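Local coordinates for protein CG14216 (Drosophila melanogaster, PDB 3P9Y) that dephosphorylates the C-terminal domain of RNA polymerase II and probably has a part in RNA processing and transcription termination, at residues Arg22-Glu25 with Ala26-Phe29; Gly62-Tyr65 with Glu66-Tyr69; Glu78-Gln82 with Asn83-His87; Leu86-Leu89 with Asp90-Arg93. The protein carries 2 engineered substitutions. One frame throughout, in Å; residues are numbered along the deposited sequence.

Contact 1: residues Arg22-Glu25 with Ala26-Phe29; sequences RSME and AHNF
The opening turns of helix 22-32, the crossover helix of the beta-alpha-beta unit between strands 11-16 and 36-41, are held by four consecutive i to i+4 bonds from A26-F29 back to R22-E25. A26 N reaches R22 O at 3.2 Å, and the most bent of the four joins H27 N to S23 O at 2.8 Å, with an N-H...O angle of 141°. E25 O takes two donors, F29 N at 3.1 Å and a water at 2.8 Å. The same water donates to E25 OE1 and meets N28 ND2 through a long, weak bond; a bend at chi2 (70°) swings OE1 round to the water beside its own carbonyl oxygen. In this LMW PTP-like fold the helix follows directly on the phosphate-binding loop: R22 NE bonds to the modified side chain of the bound phosphopeptide while its NH1 pairs with E116, and S23 OG bonds to D16 and N19. M24 SD approaches the imidazole of H27 obliquely, 5.2 Å from the ring centroid. H27 carries that ring off the helix to strand 36-41, its CG lying trans to N (chi1 -172°), and there ND1 bonds to S39 OG.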
loop_
_atom_site.group_PDB
_atom_site.type_symbol
_atom_site.label_atom_id
_atom_site.label_comp_id
_atom_site.label_asym_id
_atom_site.label_seq_id
_atom_site.Cartn_x
_atom_site.Cartn_y
_atom_site.Cartn_z
ATOM N N ARG A 22 1.959 4.453 4.521
ATOM C CA ARG A 22 1.531 3.085 4.812
ATOM C C ARG A 22 1.838 2.089 3.692
ATOM O O ARG A 22 2.333 0.992 3.955
ATOM C CB ARG A 22 0.035 3.073 5.143
ATOM C CG ARG A 22 -0.307 3.730 6.484
ATOM C CD ARG A 22 -1.808 4.025 6.612
ATOM N NE ARG A 22 -2.261 4.992 5.612
ATOM C CZ ARG A 22 -3.530 5.338 5.413
ATOM N NH1 ARG A 22 -4.495 4.795 6.142
ATOM N NH2 ARG A 22 -3.833 6.230 4.483
ATOM N N SER A 23 1.547 2.455 2.448
ATOM C CA SER A 23 1.769 1.539 1.331
ATOM C C SER A 23 3.257 1.319 1.085
ATOM O O SER A 23 3.664 0.255 0.638
ATOM C CB SER A 23 1.117 2.058 0.049
ATOM O OG SER A 23 1.825 3.165 -0.481
ATOM N N MET A 24 4.067 2.325 1.376
ATOM C CA MET A 24 5.497 2.241 1.098
ATOM C C MET A 24 6.236 1.444 2.168
ATOM O O MET A 24 7.201 0.751 1.874
ATOM C CB MET A 24 6.089 3.643 0.956
ATOM C CG MET A 24 5.586 4.362 -0.284
ATOM S SD MET A 24 5.946 3.424 -1.785
ATOM C CE MET A 24 7.645 3.917 -2.073
ATOM N N GLU A 25 5.777 1.547 3.406
ATOM C CA GLU A 25 6.307 0.729 4.481
ATOM C C GLU A 25 6.024 -0.740 4.164
ATOM O O GLU A 25 6.906 -1.598 4.287
ATOM C CB GLU A 25 5.649 1.126 5.799
ATOM C CG GLU A 25 6.369 0.638 7.029
ATOM C CD GLU A 25 7.684 1.356 7.253
ATOM O OE1 GLU A 25 8.728 0.686 7.189
ATOM O OE2 GLU A 25 7.676 2.589 7.474
ATOM N N ALA A 26 4.794 -1.023 3.737
ATOM C CA ALA A 26 4.412 -2.378 3.352
ATOM C C ALA A 26 5.167 -2.821 2.100
ATOM O O ALA A 26 5.555 -3.983 1.981
ATOM C CB ALA A 26 2.906 -2.466 3.114
ATOM N N HIS A 27 5.359 -1.899 1.163
ATOM C CA HIS A 27 6.071 -2.206 -0.070
ATOM C C HIS A 27 7.450 -2.723 0.296
ATOM O O HIS A 27 7.875 -3.782 -0.162
ATOM C CB HIS A 27 6.208 -0.959 -0.950
ATOM C CG HIS A 27 6.752 -1.237 -2.323
ATOM N ND1 HIS A 27 6.280 -0.600 -3.453
ATOM C CD2 HIS A 27 7.724 -2.080 -2.748
ATOM C CE1 HIS A 27 6.934 -1.041 -4.514
ATOM N NE2 HIS A 27 7.816 -1.938 -4.113
ATOM N N ASN A 28 8.143 -1.965 1.139
ATOM C CA ASN A 28 9.519 -2.266 1.497
ATOM C C ASN A 28 9.642 -3.617 2.189
ATOM O O ASN A 28 10.503 -4.428 1.847
ATOM C CB ASN A 28 10.076 -1.167 2.398
ATOM C CG ASN A 28 11.505 -1.428 2.807
ATOM O OD1 ASN A 28 12.443 -1.106 2.081
ATOM N ND2 ASN A 28 11.678 -2.029 3.972
ATOM N N PHE A 29 8.763 -3.861 3.152
ATOM C CA PHE A 29 8.808 -5.093 3.925
ATOM C C PHE A 29 8.503 -6.292 3.030
ATOM O O PHE A 29 9.257 -7.261 3.005
ATOM C CB PHE A 29 7.809 -5.014 5.085
ATOM C CG PHE A 29 8.122 -5.942 6.220
ATOM C CD1 PHE A 29 8.858 -5.501 7.311
ATOM C CD2 PHE A 29 7.679 -7.251 6.204
ATOM C CE1 PHE A 29 9.144 -6.358 8.365
ATOM C CE2 PHE A 29 7.964 -8.112 7.253
ATOM C CZ PHE A 29 8.693 -7.665 8.334
HETATM O O HOH W 1 9.023 -1.610 6.135
#

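Contact 2: residues Gly62-Tyr65 with Glu66-Tyr69; sequences GTKY and EDIY
K64 holds the N-cap position where the loop ahead of the helix gives way to helix 65-82, and its carbonyl oxygen receives two amides from the first turn. I68 N comes in the carbonyl plane at 3.1 Å from K64 O and nearly straight (161°), whereas D67 N makes a weak, strongly bent bond to the same oxygen. The next bond, Y69 N to Y65 O at 2.9 Å, continues the helix. D67 turns its carboxylate back toward the helix start, CG lying beside its own backbone N (chi1 -72°), and a water links the two ends: it accepts from K64 N at 3.1 Å and donates to D67 OD2 at 2.7 Å. A capping box would make this link between N3 and the N-cap directly; here water mediates it. Deeper in, T63 CG2 meets I68 CG1 at 3.6 Å, the two side chains crossing at about a right angle, and T63 OG1 bonds to E60 O. Trimming I68 to an alanine removes CG1 and would probably leave the T63 methyl without its partner and open a gap toward L89 and M20. Y65, directed away from this first turn, passes its OH to N19 O in the phosphate-binding loop.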
loop_
_atom_site.group_PDB
_atom_site.type_symbol
_atom_site.label_atom_id
_atom_site.label_comp_id
_atom_site.label_asym_id
_atom_site.label_seq_id
_atom_site.Cartn_x
_atom_site.Cartn_y
_atom_site.Cartn_z
ATOM N N GLY A 62 3.134 11.517 -9.677
ATOM C CA GLY A 62 4.144 11.635 -10.710
ATOM C C GLY A 62 5.296 12.532 -10.296
ATOM O O GLY A 62 6.377 12.449 -10.869
ATOM N N THR A 63 5.068 13.398 -9.313
ATOM C CA THR A 63 6.145 14.195 -8.736
ATOM C C THR A 63 7.141 13.253 -8.064
ATOM O O THR A 63 6.774 12.503 -7.165
ATOM C CB THR A 63 5.626 15.188 -7.671
ATOM O OG1 THR A 63 4.557 15.977 -8.209
ATOM C CG2 THR A 63 6.743 16.113 -7.206
ATOM N N LYS A 64 8.394 13.285 -8.503
ATOM C CA LYS A 64 9.428 12.438 -7.918
ATOM C C LYS A 64 9.538 12.661 -6.412
ATOM O O LYS A 64 9.436 13.792 -5.938
ATOM C CB LYS A 64 10.782 12.723 -8.566
ATOM C CG LYS A 64 10.878 12.364 -10.037
ATOM C CD LYS A 64 12.283 12.657 -10.553
ATOM C CE LYS A 64 12.367 12.573 -12.065
ATOM N NZ LYS A 64 13.702 12.997 -12.569
ATOM N N TYR A 65 9.743 11.581 -5.664
ATOM C CA TYR A 65 9.963 11.688 -4.226
ATOM C C TYR A 65 11.158 12.595 -3.962
ATOM O O TYR A 65 11.188 13.329 -2.981
ATOM C CB TYR A 65 10.233 10.315 -3.604
ATOM C CG TYR A 65 9.047 9.374 -3.598
ATOM C CD1 TYR A 65 7.928 9.635 -2.816
ATOM C CD2 TYR A 65 9.056 8.214 -4.361
ATOM C CE1 TYR A 65 6.843 8.770 -2.804
ATOM C CE2 TYR A 65 7.979 7.345 -4.357
ATOM C CZ TYR A 65 6.875 7.628 -3.574
ATOM O OH TYR A 65 5.803 6.762 -3.568
ATOM N N GLU A 66 12.145 12.534 -4.846
ATOM C CA GLU A 66 13.362 13.317 -4.686
ATOM C C GLU A 66 13.064 14.814 -4.757
ATOM O O GLU A 66 13.655 15.606 -4.024
ATOM C CB GLU A 66 14.383 12.933 -5.758
ATOM C CG GLU A 66 15.683 13.711 -5.668
ATOM C CD GLU A 66 16.684 13.300 -6.731
ATOM O OE1 GLU A 66 16.331 12.463 -7.590
ATOM O OE2 GLU A 66 17.822 13.817 -6.705
ATOM N N ASP A 67 12.144 15.198 -5.636
ATOM C CA ASP A 67 11.785 16.602 -5.790
ATOM C C ASP A 67 10.946 17.098 -4.619
ATOM O O ASP A 67 11.079 18.242 -4.198
ATOM C CB ASP A 67 11.041 16.827 -7.104
ATOM C CG ASP A 67 11.953 16.730 -8.306
ATOM O OD1 ASP A 67 13.182 16.838 -8.120
ATOM O OD2 ASP A 67 11.446 16.547 -9.432
ATOM N N ILE A 68 10.078 16.241 -4.094
ATOM C CA ILE A 68 9.299 16.598 -2.915
ATOM C C ILE A 68 10.249 16.778 -1.738
ATOM O O ILE A 68 10.082 17.683 -0.926
ATOM C CB ILE A 68 8.245 15.526 -2.589
ATOM C CG1 ILE A 68 7.241 15.416 -3.744
ATOM C CG2 ILE A 68 7.533 15.858 -1.284
ATOM C CD1 ILE A 68 6.232 14.304 -3.584
ATOM N N TYR A 69 11.255 15.911 -1.671
ATOM C CA TYR A 69 12.287 15.971 -0.640
ATOM C C TYR A 69 13.012 17.315 -0.671
ATOM O O TYR A 69 13.164 17.971 0.356
ATOM C CB TYR A 69 13.297 14.845 -0.864
ATOM C CG TYR A 69 14.377 14.749 0.188
ATOM C CD1 TYR A 69 14.339 13.756 1.157
ATOM C CD2 TYR A 69 15.444 15.640 0.206
ATOM C CE1 TYR A 69 15.326 13.655 2.118
ATOM C CE2 TYR A 69 16.439 15.547 1.168
ATOM C CZ TYR A 69 16.374 14.549 2.120
ATOM O OH TYR A 69 17.355 14.442 3.083
HETATM O O HOH W 2 9.105 15.645 -10.348
#

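Contact 3: residues Glu78-Gln82 with Asn83-His87; sequences EFYTQ and NGLLH
N83 and Y80 carry most of this turn, with L86 packed against Y80. The N83 side chain folds inward because CG sits between its backbone N and carbonyl carbon (chi1 72°), which places OD1 to accept from L85 N at 3.1 Å along an almost straight N-H (169°); the donor stands above the amide plane. That bond closes an Asx turn. The other branch, ND2, leans obliquely on two aromatic rings, 3.5 Å from F79 CE2 and 3.6 Å from Y80 CD1, its amide plane turned well away from both. F79 in turn brings CD2 over the centre of one face of the Y80 ring. A leucine in place of N83 would probably deprive L85 N of its side-chain acceptor and leave the turn less firmly fixed.

Y80 bonds through its carbonyl oxygen to L86 N at 3.0 Å, and along its edge the ring meets the L85 methyl, CD1 to CD1 at 3.6 Å. Its CB rests against L86 CG, while the hydroxyl bonds to N57. On the outer side a water donates to T81 O at 2.8 Å and accepts from H87 N. At the turn itself G84, with a positive phi of 98°, redirects the chain and gives its N to T81 O. The N-cap at G84 and the Asx turn that spans it form the bend of a helical hairpin, helix 85-95 running back roughly antiparallel to helix 65-82, and L85 at this bend packs on an apolar side chain of the bound peptide.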
loop_
_atom_site.group_PDB
_atom_site.type_symbol
_atom_site.label_atom_id
_atom_site.label_comp_id
_atom_site.label_asym_id
_atom_site.label_seq_id
_atom_site.Cartn_x
_atom_site.Cartn_y
_atom_site.Cartn_z
ATOM N N GLU A 78 15.076 21.480 9.019
ATOM C CA GLU A 78 15.066 20.989 10.391
ATOM C C GLU A 78 13.685 20.493 10.813
ATOM O O GLU A 78 13.569 19.480 11.501
ATOM C CB GLU A 78 15.536 22.078 11.354
ATOM C CG GLU A 78 15.920 21.544 12.722
ATOM C CD GLU A 78 15.228 22.276 13.855
ATOM O OE1 GLU A 78 14.872 21.616 14.854
ATOM O OE2 GLU A 78 15.037 23.508 13.746
ATOM N N PHE A 79 12.643 21.211 10.402
ATOM C CA PHE A 79 11.278 20.859 10.771
ATOM C C PHE A 79 10.871 19.536 10.135
ATOM O O PHE A 79 10.274 18.679 10.783
ATOM C CB PHE A 79 10.304 21.957 10.337
ATOM C CG PHE A 79 8.865 21.646 10.642
ATOM C CD1 PHE A 79 8.358 21.826 11.919
ATOM C CD2 PHE A 79 8.015 21.182 9.650
ATOM C CE1 PHE A 79 7.034 21.545 12.204
ATOM C CE2 PHE A 79 6.689 20.898 9.929
ATOM C CZ PHE A 79 6.199 21.081 11.209
ATOM N N TYR A 80 11.207 19.368 8.864
ATOM C CA TYR A 80 10.814 18.168 8.142
ATOM C C TYR A 80 11.756 17.002 8.419
ATOM O O TYR A 80 11.524 15.888 7.955
ATOM C CB TYR A 80 10.702 18.462 6.647
ATOM C CG TYR A 80 9.529 19.363 6.342
ATOM C CD1 TYR A 80 8.227 18.908 6.504
ATOM C CD2 TYR A 80 9.720 20.671 5.920
ATOM C CE1 TYR A 80 7.146 19.723 6.242
ATOM C CE2 TYR A 80 8.642 21.497 5.653
ATOM C CZ TYR A 80 7.358 21.017 5.817
ATOM O OH TYR A 80 6.281 21.828 5.554
ATOM N N THR A 81 12.810 17.257 9.186
ATOM C CA THR A 81 13.670 16.182 9.658
ATOM C C THR A 81 13.103 15.623 10.954
ATOM O O THR A 81 12.992 14.410 11.125
ATOM C CB THR A 81 15.113 16.666 9.903
ATOM O OG1 THR A 81 15.778 16.850 8.648
ATOM C CG2 THR A 81 15.888 15.649 10.725
ATOM N N GLN A 82 12.728 16.518 11.858
ATOM C CA GLN A 82 12.271 16.121 13.185
ATOM C C GLN A 82 10.915 15.426 13.145
ATOM O O GLN A 82 10.637 14.554 13.968
ATOM C CB GLN A 82 12.208 17.339 14.108
ATOM C CG GLN A 82 13.568 17.927 14.432
ATOM C CD GLN A 82 14.458 16.948 15.170
ATOM O OE1 GLN A 82 14.006 16.235 16.066
ATOM N NE2 GLN A 82 15.732 16.911 14.797
ATOM N N ASN A 83 10.070 15.810 12.193
ATOM C CA ASN A 83 8.754 15.196 12.076
ATOM C C ASN A 83 8.780 13.936 11.205
ATOM O O ASN A 83 7.776 13.233 11.096
ATOM C CB ASN A 83 7.731 16.202 11.548
ATOM C CG ASN A 83 7.927 16.520 10.084
ATOM O OD1 ASN A 83 8.818 15.978 9.431
ATOM N ND2 ASN A 83 7.088 17.404 9.555
ATOM N N GLY A 84 9.922 13.666 10.578
ATOM C CA GLY A 84 10.153 12.392 9.917
ATOM C C GLY A 84 9.921 12.326 8.415
ATOM O O GLY A 84 10.166 11.287 7.804
ATOM N N LEU A 85 9.464 13.419 7.811
ATOM C CA LEU A 85 9.085 13.398 6.399
ATOM C C LEU A 85 10.269 13.200 5.455
ATOM O O LEU A 85 10.142 12.526 4.440
ATOM C CB LEU A 85 8.329 14.672 6.017
ATOM C CG LEU A 85 7.027 14.944 6.776
ATOM C CD1 LEU A 85 6.190 15.978 6.033
ATOM C CD2 LEU A 85 6.229 13.667 6.975
ATOM N N LEU A 86 11.418 13.785 5.772
ATOM C CA LEU A 86 12.581 13.650 4.900
ATOM C C LEU A 86 13.081 12.206 4.874
ATOM O O LEU A 86 13.462 11.698 3.823
ATOM C CB LEU A 86 13.697 14.612 5.316
ATOM C CG LEU A 86 13.393 16.097 5.073
ATOM C CD1 LEU A 86 14.602 16.961 5.388
ATOM C CD2 LEU A 86 12.936 16.331 3.638
ATOM N N HIS A 87 13.062 11.537 6.022
ATOM C CA HIS A 87 13.461 10.136 6.063
ATOM C C HIS A 87 12.459 9.280 5.296
ATOM O O HIS A 87 12.846 8.386 4.550
ATOM C CB HIS A 87 13.582 9.621 7.496
ATOM C CG HIS A 87 13.790 8.140 7.578
ATOM N ND1 HIS A 87 14.903 7.518 7.055
ATOM C CD2 HIS A 87 13.022 7.157 8.103
ATOM C CE1 HIS A 87 14.816 6.216 7.262
ATOM N NE2 HIS A 87 13.685 5.972 7.898
HETATM O O HOH W 3 13.035 12.994 8.682
#

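Contact 4: residues Leu86-Leu89 with Asp90-Arg93; sequences LHML and DRNR
M88 and N92 lie side by side on the buried face of helix 85-95, with M88 CG 3.9 Å from N92 ND2. Packing is close here: N92 CG sits 3.1 Å from M88 O, which accepts the backbone N of N92. Bends at chi2 (-85°) and chi3 turn the R91 chain back on itself and bring the guanidinium side-on to the next residue, where NE at 2.8 Å and NH2 at 3.0 Å both grip N92 OD1 from the same face of the amide and almost in the guanidinium plane, its NH1 pairing with E25 of helix 22-32. NH2 also passes M88 CG obliquely at 3.8 Å. With OD1 so held, the amide is fixed in rotation and its ND2 bonds to M20 O.

The opposite flank is looser and more polar. D90 and R93 pair one turn apart, OD1 to NH1 at 2.6 Å, while D90 OD2 has a long, weak ion pair with R94; D90 N still bonds to L86 O. Such two-sided character is that of an amphipathic helix, whose inner face here packs M88 on an apolar side chain of the bound peptide, and N92, through M20, probably meets the phosphate-binding loop from the second shell.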
loop_
_atom_site.group_PDB
_atom_site.type_symbol
_atom_site.label_atom_id
_atom_site.label_comp_id
_atom_site.label_asym_id
_atom_site.label_seq_id
_atom_site.Cartn_x
_atom_site.Cartn_y
_atom_site.Cartn_z
ATOM N N LEU A 86 11.418 13.785 5.772
ATOM C CA LEU A 86 12.581 13.650 4.900
ATOM C C LEU A 86 13.081 12.206 4.874
ATOM O O LEU A 86 13.462 11.698 3.823
ATOM C CB LEU A 86 13.697 14.612 5.316
ATOM C CG LEU A 86 13.393 16.097 5.073
ATOM C CD1 LEU A 86 14.602 16.961 5.388
ATOM C CD2 LEU A 86 12.936 16.331 3.638
ATOM N N HIS A 87 13.062 11.537 6.022
ATOM C CA HIS A 87 13.461 10.136 6.063
ATOM C C HIS A 87 12.459 9.280 5.296
ATOM O O HIS A 87 12.846 8.386 4.550
ATOM C CB HIS A 87 13.582 9.621 7.496
ATOM C CG HIS A 87 13.790 8.140 7.578
ATOM N ND1 HIS A 87 14.903 7.518 7.055
ATOM C CD2 HIS A 87 13.022 7.157 8.103
ATOM C CE1 HIS A 87 14.816 6.216 7.262
ATOM N NE2 HIS A 87 13.685 5.972 7.898
ATOM N N MET A 88 11.173 9.561 5.477
ATOM C CA MET A 88 10.135 8.839 4.753
ATOM C C MET A 88 10.349 8.974 3.251
ATOM O O MET A 88 10.292 7.991 2.518
ATOM C CB MET A 88 8.746 9.361 5.131
ATOM C CG MET A 88 7.608 8.719 4.347
ATOM S SD MET A 88 5.983 9.345 4.839
ATOM C CE MET A 88 5.909 8.772 6.535
ATOM N N LEU A 89 10.599 10.199 2.801
ATOM C CA LEU A 89 10.767 10.475 1.384
ATOM C C LEU A 89 12.039 9.821 0.853
ATOM O O LEU A 89 12.092 9.386 -0.293
ATOM C CB LEU A 89 10.798 11.986 1.140
ATOM C CG LEU A 89 9.437 12.674 1.291
ATOM C CD1 LEU A 89 9.595 14.145 1.649
ATOM C CD2 LEU A 89 8.600 12.503 0.023
ATOM N N ASP A 90 13.058 9.745 1.699
ATOM C CA ASP A 90 14.321 9.126 1.317
ATOM C C ASP A 90 14.140 7.622 1.143
ATOM O O ASP A 90 14.630 7.034 0.186
ATOM C CB ASP A 90 15.382 9.398 2.381
ATOM C CG ASP A 90 16.728 8.818 2.016
ATOM O OD1 ASP A 90 17.216 9.116 0.904
ATOM O OD2 ASP A 90 17.295 8.062 2.835
ATOM N N ARG A 91 13.425 7.005 2.077
ATOM C CA ARG A 91 13.127 5.583 2.000
ATOM C C ARG A 91 12.346 5.298 0.717
ATOM O O ARG A 91 12.626 4.327 0.011
ATOM C CB ARG A 91 12.333 5.152 3.236
ATOM C CG ARG A 91 12.142 3.645 3.382
ATOM C CD ARG A 91 10.938 3.136 2.595
ATOM N NE ARG A 91 9.799 4.042 2.717
ATOM C CZ ARG A 91 9.028 4.149 3.798
ATOM N NH1 ARG A 91 9.268 3.401 4.866
ATOM N NH2 ARG A 91 8.016 5.013 3.814
ATOM N N ASN A 92 11.388 6.166 0.404
ATOM C CA ASN A 92 10.554 5.996 -0.782
ATOM C C ASN A 92 11.376 6.094 -2.066
ATOM O O ASN A 92 11.199 5.304 -2.991
ATOM C CB ASN A 92 9.431 7.041 -0.803
ATOM C CG ASN A 92 8.443 6.866 0.342
ATOM O OD1 ASN A 92 8.405 5.823 0.994
ATOM N ND2 ASN A 92 7.637 7.886 0.587
ATOM N N ARG A 93 12.279 7.069 -2.112
ATOM C CA ARG A 93 13.106 7.297 -3.289
ATOM C C ARG A 93 13.896 6.040 -3.638
ATOM O O ARG A 93 14.056 5.701 -4.811
ATOM C CB ARG A 93 14.072 8.462 -3.050
ATOM C CG ARG A 93 14.885 8.843 -4.281
ATOM C CD ARG A 93 16.177 9.575 -3.917
ATOM N NE ARG A 93 17.333 8.675 -3.910
ATOM C CZ ARG A 93 17.897 8.165 -2.817
ATOM N NH1 ARG A 93 17.434 8.461 -1.610
ATOM N NH2 ARG A 93 18.941 7.358 -2.928
#

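Contacts 3 and 4 share L86 and H87, so the bend between the helices runs straight into helix 85-95, which then lies between contacts 1 and 2. Toward contact 1, centred about 12 Å from contact 4, R91 NH1 meets E25 OE2 in a salt bridge of 3.2 Å and M24 CB packs on N92 OD1. Toward contact 2, centred about 10 Å away, Y65 CE1 touches N92 ND2 at 3.6 Å, I68 CG2 meets L89 CD2 and Y69 CE1 lies 3.2 Å from L86 O. Contacts 1 and 2 also meet directly, M24 CE to Y65 OH. R22 of contact 1 bonds to the modified side chain of the bound phosphopeptide, while L85 and M88 pack on its apolar side chains.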